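Local coordinates for probable leucine/isoleucine/valine-binding protein (Rhodopirellula baltica, PDB 4KV7), which probably binds branched-chain amino acids or a related small solute in the periplasm, as a leucine-binding-family receptor of an ABC uptake system, at residues A[133-138]-A[303-308]; A[283-288]-A[309-314]; A[336-341]-A[346-351]. The protein carries 1 engineered substitution. One frame throughout, in Å; residues are numbered along the deposited sequence.

How the contacts relate
All three contacts gather around helix 301-319. Contact 1 uses its residues 303-308 and contact 2 the residues 309-314 that follow directly, while contact 3 packs against it from nearby through Leu-336 and Ile-341, which touch Ile-312. The centres of contacts 1 and 2 lie about 11 Å apart, those of contacts 1 and 3 about 14 Å, and those of contacts 2 and 3 about 15 Å. Along the chain the segments of contacts 1 and 2 alternate, and contact 3 follows after both. The one helix therefore ties together the loop after strand 131-132, helix 281-293 and a late hairpin, all within the periplasmic binding protein family region.

Contact 1: residues A[133-138]-A[303-308]. With FMT (formic acid), chain B.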
loop_
_atom_site.group_PDB
_atom_site.type_symbol
_atom_site.label_atom_id
_atom_site.label_comp_id
_atom_site.label_asym_id
_atom_site.label_seq_id
_atom_site.Cartn_x
_atom_site.Cartn_y
_atom_site.Cartn_z
ATOM N N ASN A 133 -9.136 7.296 0.933
ATOM C CA ASN A 133 -7.931 6.553 1.270
ATOM C C ASN A 133 -7.787 6.310 2.761
ATOM O O ASN A 133 -8.173 7.148 3.574
ATOM C CB ASN A 133 -6.706 7.332 0.785
ATOM C CG ASN A 133 -6.787 7.663 -0.686
ATOM O OD1 ASN A 133 -6.794 6.766 -1.531
ATOM N ND2 ASN A 133 -6.836 8.957 -1.009
ATOM N N TYR A 134 -7.217 5.157 3.109
ATOM C CA TYR A 134 -6.733 4.903 4.461
ATOM C C TYR A 134 -5.293 5.411 4.649
ATOM O O TYR A 134 -5.005 6.167 5.573
ATOM C CB TYR A 134 -6.819 3.394 4.838
ATOM C CG TYR A 134 -5.809 3.074 5.916
ATOM C CD1 TYR A 134 -5.977 3.557 7.205
ATOM C CD2 TYR A 134 -4.650 2.366 5.629
ATOM C CE1 TYR A 134 -5.020 3.346 8.189
ATOM C CE2 TYR A 134 -3.687 2.145 6.602
ATOM C CZ TYR A 134 -3.876 2.639 7.881
ATOM O OH TYR A 134 -2.929 2.450 8.870
ATOM N N ARG A 135 -4.394 4.965 3.781
ATOM C CA ARG A 135 -2.958 5.018 4.057
ATOM C C ARG A 135 -2.297 6.357 3.791
ATOM O O ARG A 135 -2.723 7.136 2.941
ATOM C CB ARG A 135 -2.219 3.939 3.260
ATOM C CG ARG A 135 -2.447 4.017 1.750
ATOM C CD ARG A 135 -1.211 3.657 0.928
ATOM N NE ARG A 135 -0.856 2.248 1.069
ATOM C CZ ARG A 135 0.288 1.713 0.671
ATOM N NH1 ARG A 135 0.516 0.426 0.881
ATOM N NH2 ARG A 135 1.208 2.458 0.073
ATOM N N ALA A 136 -1.206 6.586 4.515
ATOM C CA ALA A 136 -0.289 7.678 4.238
ATOM C C ALA A 136 0.224 7.576 2.807
ATOM O O ALA A 136 0.160 6.515 2.172
ATOM C CB ALA A 136 0.876 7.625 5.220
ATOM N N SER A 137 0.749 8.685 2.309
ATOM C CA SER A 137 1.170 8.813 0.923
ATOM C C SER A 137 2.652 8.530 0.706
ATOM O O SER A 137 3.439 8.492 1.658
ATOM C CB SER A 137 0.884 10.233 0.453
ATOM O OG SER A 137 1.816 11.111 1.064
ATOM N N TYR A 138 3.042 8.374 -0.558
ATOM C CA TYR A 138 4.464 8.236 -0.884
ATOM C C TYR A 138 5.226 9.516 -0.535
ATOM O O TYR A 138 6.394 9.448 -0.130
ATOM C CB TYR A 138 4.714 7.849 -2.353
ATOM C CG TYR A 138 4.139 6.504 -2.748
ATOM C CD1 TYR A 138 4.239 5.395 -1.907
ATOM C CD2 TYR A 138 3.492 6.349 -3.958
ATOM C CE1 TYR A 138 3.711 4.166 -2.273
ATOM C CE2 TYR A 138 2.967 5.128 -4.336
ATOM C CZ TYR A 138 3.074 4.043 -3.482
ATOM O OH TYR A 138 2.530 2.823 -3.790
ATOM N N SER A 303 -1.420 -7.765 4.293
ATOM C CA SER A 303 -2.731 -8.208 4.742
ATOM C C SER A 303 -3.234 -7.417 5.939
ATOM O O SER A 303 -4.440 -7.267 6.098
ATOM C CB SER A 303 -2.786 -9.711 5.008
ATOM O OG SER A 303 -1.840 -10.117 5.972
ATOM N N LEU A 304 -2.339 -6.901 6.784
ATOM C CA LEU A 304 -2.775 -6.021 7.858
ATOM C C LEU A 304 -3.440 -4.779 7.277
ATOM O O LEU A 304 -4.488 -4.354 7.759
ATOM C CB LEU A 304 -1.600 -5.651 8.763
ATOM C CG LEU A 304 -1.865 -4.591 9.832
ATOM C CD1 LEU A 304 -3.045 -4.991 10.725
ATOM C CD2 LEU A 304 -0.623 -4.409 10.674
ATOM N N GLU A 305 -2.864 -4.200 6.221
ATOM C CA GLU A 305 -3.519 -3.074 5.563
ATOM C C GLU A 305 -4.895 -3.464 5.002
ATOM O O GLU A 305 -5.859 -2.715 5.150
ATOM C CB GLU A 305 -2.627 -2.472 4.472
ATOM C CG GLU A 305 -3.206 -1.225 3.829
ATOM C CD GLU A 305 -2.246 -0.528 2.882
ATOM O OE1 GLU A 305 -1.054 -0.915 2.818
ATOM O OE2 GLU A 305 -2.686 0.412 2.180
ATOM N N GLY A 306 -4.991 -4.626 4.361
ATOM C CA GLY A 306 -6.268 -5.068 3.826
ATOM C C GLY A 306 -7.309 -5.245 4.921
ATOM O O GLY A 306 -8.478 -4.866 4.773
ATOM N N TYR A 307 -6.882 -5.809 6.044
ATOM C CA TYR A 307 -7.750 -5.983 7.196
ATOM C C TYR A 307 -8.258 -4.641 7.726
ATOM O O TYR A 307 -9.438 -4.495 8.042
ATOM C CB TYR A 307 -7.028 -6.785 8.285
ATOM C CG TYR A 307 -7.827 -6.923 9.552
ATOM C CD1 TYR A 307 -8.831 -7.875 9.660
ATOM C CD2 TYR A 307 -7.587 -6.090 10.641
ATOM C CE1 TYR A 307 -9.574 -7.992 10.820
ATOM C CE2 TYR A 307 -8.318 -6.208 11.802
ATOM C CZ TYR A 307 -9.313 -7.149 11.884
ATOM O OH TYR A 307 -10.023 -7.227 13.061
ATOM N N ILE A 308 -7.369 -3.660 7.832
ATOM C CA ILE A 308 -7.742 -2.312 8.264
ATOM C C ILE A 308 -8.771 -1.693 7.323
ATOM O O ILE A 308 -9.777 -1.136 7.774
ATOM C CB ILE A 308 -6.503 -1.413 8.375
ATOM C CG1 ILE A 308 -5.690 -1.840 9.591
ATOM C CG2 ILE A 308 -6.898 0.066 8.459
ATOM C CD1 ILE A 308 -4.276 -1.298 9.643
HETATM C C FMT B . 2.352 1.516 -6.974
HETATM O O1 FMT B . 1.850 2.427 -6.301
HETATM O O2 FMT B . 2.027 1.218 -8.131
#
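Arg-135 and Glu-305 reach each other through contrasting torsions: CG of Arg-135 is wedged between its own backbone N and carbonyl carbon (chi1 57°), whereas Glu-305 runs out extended from its helix (chi1 -175°). The guanidinium grips the carboxylate side-on. NE of Arg-135 meets OE2 of Glu-305 at 2.8 Å, almost straight and in the guanidinium plane; NH1 of Arg-135 meets OE1 of Glu-305, also at 2.8 Å, on its syn lone pair. The two bonds, one to each oxygen, fix the rotation of both groups, whose planes lie 28° apart, and Phe-116 adds a cation-pi contact to Arg-135. A methionine in place of Arg-135 would probably leave the buried Glu-305 carboxylate without its countercharge and free to rotate. Nearby, CG2 of Ile-308 sits over the centre of the Tyr-134 ring, 3.8 Å from its centroid, and that ring's hydroxyl bonds to the carbonyl of Val-272. Where the loop gives way to helix 138-151, Tyr-138 OH donates to O1 of formic acid, probably from the crystallisation liquor, at 2.6 Å. This buried, bidentate salt bridge joins the loop after strand 131-132 to core helix 301-319 of the periplasmic binding protein fold, with Met-37 of helix 31-50 touching Glu-305.

Contact 2: residues A[283-288]-A[309-314]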
loop_
_atom_site.group_PDB
_atom_site.type_symbol
_atom_site.label_atom_id
_atom_site.label_comp_id
_atom_site.label_asym_id
_atom_site.label_seq_id
_atom_site.Cartn_x
_atom_site.Cartn_y
_atom_site.Cartn_z
ATOM N N VAL A 283 -4.263 -4.601 15.987
ATOM C CA VAL A 283 -3.344 -5.613 15.481
ATOM C C VAL A 283 -3.617 -6.972 16.110
ATOM O O VAL A 283 -3.549 -7.989 15.422
ATOM C CB VAL A 283 -1.874 -5.193 15.636
ATOM C CG1 VAL A 283 -0.962 -6.278 15.101
ATOM C CG2 VAL A 283 -1.618 -3.885 14.899
ATOM N N ARG A 284 -3.951 -7.005 17.394
ATOM C CA ARG A 284 -4.322 -8.269 18.027
ATOM C C ARG A 284 -5.578 -8.843 17.369
ATOM O O ARG A 284 -5.685 -10.050 17.149
ATOM C CB ARG A 284 -4.539 -8.089 19.530
ATOM C CG ARG A 284 -3.330 -7.526 20.247
ATOM C CD ARG A 284 -3.496 -7.576 21.752
ATOM N NE ARG A 284 -4.683 -6.859 22.221
ATOM C CZ ARG A 284 -4.796 -6.295 23.426
ATOM N NH1 ARG A 284 -3.795 -6.343 24.289
ATOM N NH2 ARG A 284 -5.918 -5.680 23.777
ATOM N N GLU A 285 -6.515 -7.964 17.025
ATOM C CA GLU A 285 -7.741 -8.357 16.338
ATOM C C GLU A 285 -7.456 -8.881 14.926
ATOM O O GLU A 285 -8.057 -9.855 14.477
ATOM C CB GLU A 285 -8.735 -7.186 16.330
ATOM C CG GLU A 285 -9.376 -6.940 17.704
ATOM C CD GLU A 285 -9.948 -5.539 17.891
ATOM O OE1 GLU A 285 -9.805 -4.680 17.003
ATOM O OE2 GLU A 285 -10.543 -5.294 18.957
ATOM N N TYR A 286 -6.534 -8.237 14.229
ATOM C CA TYR A 286 -6.045 -8.730 12.950
ATOM C C TYR A 286 -5.505 -10.146 13.089
ATOM O O TYR A 286 -5.845 -11.019 12.301
ATOM C CB TYR A 286 -4.955 -7.792 12.422
ATOM C CG TYR A 286 -4.039 -8.406 11.380
ATOM C CD1 TYR A 286 -4.475 -8.636 10.078
ATOM C CD2 TYR A 286 -2.725 -8.732 11.700
ATOM C CE1 TYR A 286 -3.623 -9.184 9.131
ATOM C CE2 TYR A 286 -1.871 -9.279 10.767
ATOM C CZ TYR A 286 -2.315 -9.502 9.482
ATOM O OH TYR A 286 -1.436 -10.048 8.574
ATOM N N ARG A 287 -4.669 -10.387 14.093
ATOM C CA ARG A 287 -4.071 -11.710 14.235
ATOM C C ARG A 287 -5.131 -12.766 14.526
ATOM O O ARG A 287 -5.063 -13.871 13.988
ATOM C CB ARG A 287 -2.973 -11.732 15.304
ATOM C CG ARG A 287 -1.742 -10.920 14.926
ATOM C CD ARG A 287 -0.498 -11.368 15.694
ATOM N NE ARG A 287 -0.644 -11.130 17.128
ATOM C CZ ARG A 287 -0.318 -9.998 17.741
ATOM N NH1 ARG A 287 0.194 -8.995 17.051
ATOM N NH2 ARG A 287 -0.505 -9.873 19.047
ATOM N N ASP A 288 -6.117 -12.431 15.360
ATOM C CA ASP A 288 -7.197 -13.371 15.650
ATOM C C ASP A 288 -8.002 -13.663 14.390
ATOM O O ASP A 288 -8.353 -14.816 14.131
ATOM C CB ASP A 288 -8.150 -12.816 16.714
ATOM C CG ASP A 288 -7.539 -12.769 18.109
ATOM O OD1 ASP A 288 -6.556 -13.487 18.386
ATOM O OD2 ASP A 288 -8.087 -12.018 18.954
ATOM N N VAL A 309 -8.536 -1.814 6.024
ATOM C CA VAL A 309 -9.491 -1.339 5.037
ATOM C C VAL A 309 -10.859 -2.009 5.232
ATOM O O VAL A 309 -11.894 -1.331 5.248
ATOM C CB VAL A 309 -8.929 -1.540 3.619
ATOM C CG1 VAL A 309 -9.991 -1.281 2.571
ATOM C CG2 VAL A 309 -7.744 -0.619 3.400
ATOM N N GLY A 310 -10.871 -3.332 5.385
ATOM C CA GLY A 310 -12.107 -4.052 5.629
ATOM C C GLY A 310 -12.802 -3.586 6.900
ATOM O O GLY A 310 -14.027 -3.401 6.916
ATOM N N ARG A 311 -12.033 -3.394 7.971
ATOM C CA ARG A 311 -12.590 -2.927 9.239
ATOM C C ARG A 311 -13.240 -1.554 9.106
ATOM O O ARG A 311 -14.325 -1.323 9.629
ATOM C CB ARG A 311 -11.512 -2.883 10.330
ATOM C CG ARG A 311 -11.148 -4.228 10.955
ATOM C CD ARG A 311 -12.235 -4.732 11.892
ATOM N NE ARG A 311 -12.438 -3.802 12.998
ATOM C CZ ARG A 311 -11.723 -3.803 14.121
ATOM N NH1 ARG A 311 -10.765 -4.703 14.309
ATOM N NH2 ARG A 311 -11.979 -2.912 15.072
ATOM N N ILE A 312 -12.575 -0.638 8.411
ATOM C CA ILE A 312 -13.129 0.700 8.227
ATOM C C ILE A 312 -14.398 0.663 7.382
ATOM O O ILE A 312 -15.391 1.316 7.709
ATOM C CB ILE A 312 -12.098 1.663 7.613
ATOM C CG1 ILE A 312 -10.896 1.814 8.550
ATOM C CG2 ILE A 312 -12.732 3.020 7.321
ATOM C CD1 ILE A 312 -9.717 2.520 7.921
ATOM N N LEU A 313 -14.368 -0.116 6.309
ATOM C CA LEU A 313 -15.538 -0.288 5.459
ATOM C C LEU A 313 -16.732 -0.814 6.250
ATOM O O LEU A 313 -17.843 -0.272 6.155
ATOM C CB LEU A 313 -15.217 -1.241 4.313
ATOM C CG LEU A 313 -16.381 -1.519 3.364
ATOM C CD1 LEU A 313 -16.819 -0.250 2.649
ATOM C CD2 LEU A 313 -15.985 -2.605 2.382
ATOM N N VAL A 314 -16.508 -1.860 7.046
ATOM C CA VAL A 314 -17.581 -2.428 7.856
ATOM C C VAL A 314 -18.113 -1.414 8.865
ATOM O O VAL A 314 -19.326 -1.284 9.031
ATOM C CB VAL A 314 -17.124 -3.741 8.541
ATOM C CG1 VAL A 314 -18.108 -4.170 9.620
ATOM C CG2 VAL A 314 -16.929 -4.848 7.495
HETATM O O HOH W 1 -10.047 -2.089 17.318
#
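Helices 281-293 and 301-319 follow one another in the chain, and a salt bridge joins them near the surface, from Glu-285 on the first to Arg-311 on the second. The arginine chain bends at its second and third torsions (chi2 -74°), which presents the edge of its guanidinium to the glutamate. NH1 of Arg-311 donates to OE1 of Glu-285 at 2.9 Å with an N-H...O angle of 161°. The oxygen lies close to the guanidinium plane, yet from the glutamate's side the nitrogen stands 43° out of the carboxylate plane. The two flat groups are steeply inclined to each other, and the pairing rests on one oxygen: NH2 of Arg-311 offers OE1 of Glu-285 only a weak, bent bond at 3.4 Å. A water bridges the same two groups, donating a hydrogen bond to OE1 of Glu-285 at 2.6 Å and accepting one from NH2 of Arg-311 at 3.1 Å. NH1 has a second partner in the hydroxyl of Tyr-307, one turn earlier on the same helix, and that hydroxyl also bonds to Glu-47 of helix 31-50. Closer to the protein interior, Leu-304 packs on Tyr-286 between the two helices. This is an interhelical salt bridge, bridged by water, at the rim of the packing between two consecutive helices of the periplasmic binding protein fold.

Contact 3: residues A[336-341]-A[346-351]; sequences LGQFDI and PLTLGP
Leu-347 is the main bump of this antiparallel beta hairpin, and Phe-339 and Ile-341 shape the hollow that takes it. CB of Leu-347 lies over one face of the Phe-339 ring, offset toward the rim and 3.6 Å from CZ of that ring. CD1 of Leu-347 then drops into the notch between the ring and Ile-341, 3.6 Å from CD1 of Ile-341. The ring can be there because CG of Phe-339 stands between its backbone N and carbonyl carbon (chi1 66°), which folds it back across the neighbouring strand. Further along, Leu-336 and Leu-349 lie side by side, with their CD1 methyls 3.9 Å apart. On the other face the extended Gln-338 fills a shallower groove: its CG is 3.7 Å from CB of Pro-346 and 3.8 Å from CG2 of Thr-348, so the aliphatic stem of a polar residue does the packing. Backbone bonds hold these surfaces in register. Phe-339 and Leu-347 exchange N-H...O bonds both ways, and the amide of Leu-349 reaches the carbonyl of Gly-337 from well above the carbonyl plane. Gly-337, with its positive phi, turns the chain out of helix 326-335 into the hairpin. The apolar face rests on helix 301-319, where Ile-312 and Lys-315 meet Leu-336, while the loop residues Ala-356 and Ser-357 press on Leu-347.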
loop_
_atom_site.group_PDB
_atom_site.type_symbol
_atom_site.label_atom_id
_atom_site.label_comp_id
_atom_site.label_asym_id
_atom_site.label_seq_id
_atom_site.Cartn_x
_atom_site.Cartn_y
_atom_site.Cartn_z
ATOM N N LEU A 336 -17.540 9.237 9.084
ATOM C CA LEU A 336 -16.713 8.637 10.133
ATOM C C LEU A 336 -16.058 9.695 11.031
ATOM O O LEU A 336 -15.890 9.479 12.238
ATOM C CB LEU A 336 -15.646 7.711 9.537
ATOM C CG LEU A 336 -16.137 6.365 9.004
ATOM C CD1 LEU A 336 -15.055 5.716 8.153
ATOM C CD2 LEU A 336 -16.531 5.452 10.150
ATOM N N GLY A 337 -15.715 10.846 10.454
ATOM C CA GLY A 337 -15.109 11.920 11.226
ATOM C C GLY A 337 -13.791 11.497 11.848
ATOM O O GLY A 337 -13.002 10.787 11.228
ATOM N N GLN A 338 -13.536 11.960 13.068
ATOM C CA GLN A 338 -12.386 11.475 13.814
ATOM C C GLN A 338 -12.793 10.218 14.564
ATOM O O GLN A 338 -13.749 10.231 15.343
ATOM C CB GLN A 338 -11.838 12.529 14.777
ATOM C CG GLN A 338 -10.560 12.065 15.456
ATOM C CD GLN A 338 -9.948 13.121 16.344
ATOM O OE1 GLN A 338 -9.636 14.225 15.896
ATOM N NE2 GLN A 338 -9.773 12.789 17.618
ATOM N N PHE A 339 -12.083 9.128 14.321
ATOM C CA PHE A 339 -12.471 7.851 14.902
ATOM C C PHE A 339 -11.261 7.024 15.304
ATOM O O PHE A 339 -10.131 7.290 14.892
ATOM C CB PHE A 339 -13.411 7.069 13.967
ATOM C CG PHE A 339 -12.780 6.628 12.671
ATOM C CD1 PHE A 339 -12.591 7.529 11.629
ATOM C CD2 PHE A 339 -12.417 5.304 12.480
ATOM C CE1 PHE A 339 -12.028 7.125 10.438
ATOM C CE2 PHE A 339 -11.854 4.894 11.288
ATOM C CZ PHE A 339 -11.658 5.802 10.264
ATOM N N ASP A 340 -11.520 6.024 16.134
ATOM C CA ASP A 340 -10.476 5.197 16.709
ATOM C C ASP A 340 -10.815 3.746 16.415
ATOM O O ASP A 340 -11.923 3.298 16.707
ATOM C CB ASP A 340 -10.431 5.435 18.219
ATOM C CG ASP A 340 -9.369 4.611 18.921
ATOM O OD1 ASP A 340 -8.393 4.189 18.263
ATOM O OD2 ASP A 340 -9.513 4.403 20.145
ATOM N N ILE A 341 -9.883 3.016 15.813
ATOM C CA ILE A 341 -10.090 1.586 15.590
ATOM C C ILE A 341 -9.023 0.742 16.279
ATOM O O ILE A 341 -8.850 -0.430 15.960
ATOM C CB ILE A 341 -10.178 1.206 14.084
ATOM C CG1 ILE A 341 -8.933 1.664 13.320
ATOM C CG2 ILE A 341 -11.431 1.779 13.452
ATOM C CD1 ILE A 341 -8.982 1.315 11.826
ATOM N N PRO A 346 -5.809 8.441 16.427
ATOM C CA PRO A 346 -7.066 8.565 15.684
ATOM C C PRO A 346 -6.888 8.694 14.177
ATOM O O PRO A 346 -5.883 9.201 13.679
ATOM C CB PRO A 346 -7.684 9.848 16.253
ATOM C CG PRO A 346 -6.520 10.635 16.728
ATOM C CD PRO A 346 -5.552 9.626 17.264
ATOM N N LEU A 347 -7.888 8.198 13.465
ATOM C CA LEU A 347 -8.014 8.384 12.028
ATOM C C LEU A 347 -9.033 9.486 11.793
ATOM O O LEU A 347 -9.884 9.732 12.642
ATOM C CB LEU A 347 -8.487 7.086 11.376
ATOM C CG LEU A 347 -7.563 5.887 11.575
ATOM C CD1 LEU A 347 -8.144 4.681 10.869
ATOM C CD2 LEU A 347 -6.185 6.191 11.036
ATOM N N THR A 348 -8.951 10.156 10.648
ATOM C CA THR A 348 -9.878 11.234 10.335
ATOM C C THR A 348 -10.315 11.160 8.880
ATOM O O THR A 348 -9.475 11.130 7.966
ATOM C CB THR A 348 -9.241 12.613 10.584
ATOM O OG1 THR A 348 -7.970 12.677 9.923
ATOM C CG2 THR A 348 -9.039 12.851 12.063
ATOM N N LEU A 349 -11.629 11.132 8.669
ATOM C CA LEU A 349 -12.191 11.217 7.328
ATOM C C LEU A 349 -13.342 12.200 7.358
ATOM O O LEU A 349 -13.986 12.375 8.391
ATOM C CB LEU A 349 -12.688 9.848 6.860
ATOM C CG LEU A 349 -11.596 8.845 6.473
ATOM C CD1 LEU A 349 -12.196 7.472 6.199
ATOM C CD2 LEU A 349 -10.802 9.332 5.253
ATOM N N GLY A 350 -13.605 12.852 6.235
ATOM C CA GLY A 350 -14.710 13.786 6.145
ATOM C C GLY A 350 -14.919 14.227 4.713
ATOM O O GLY A 350 -14.176 13.804 3.831
ATOM N N PRO A 351 -15.923 15.082 4.476
ATOM C CA PRO A 351 -16.228 15.611 3.140
ATOM C C PRO A 351 -15.008 16.219 2.447
ATOM O O PRO A 351 -14.890 16.128 1.223
ATOM C CB PRO A 351 -17.258 16.705 3.435
ATOM C CG PRO A 351 -17.945 16.237 4.667
ATOM C CD PRO A 351 -16.888 15.545 5.489
#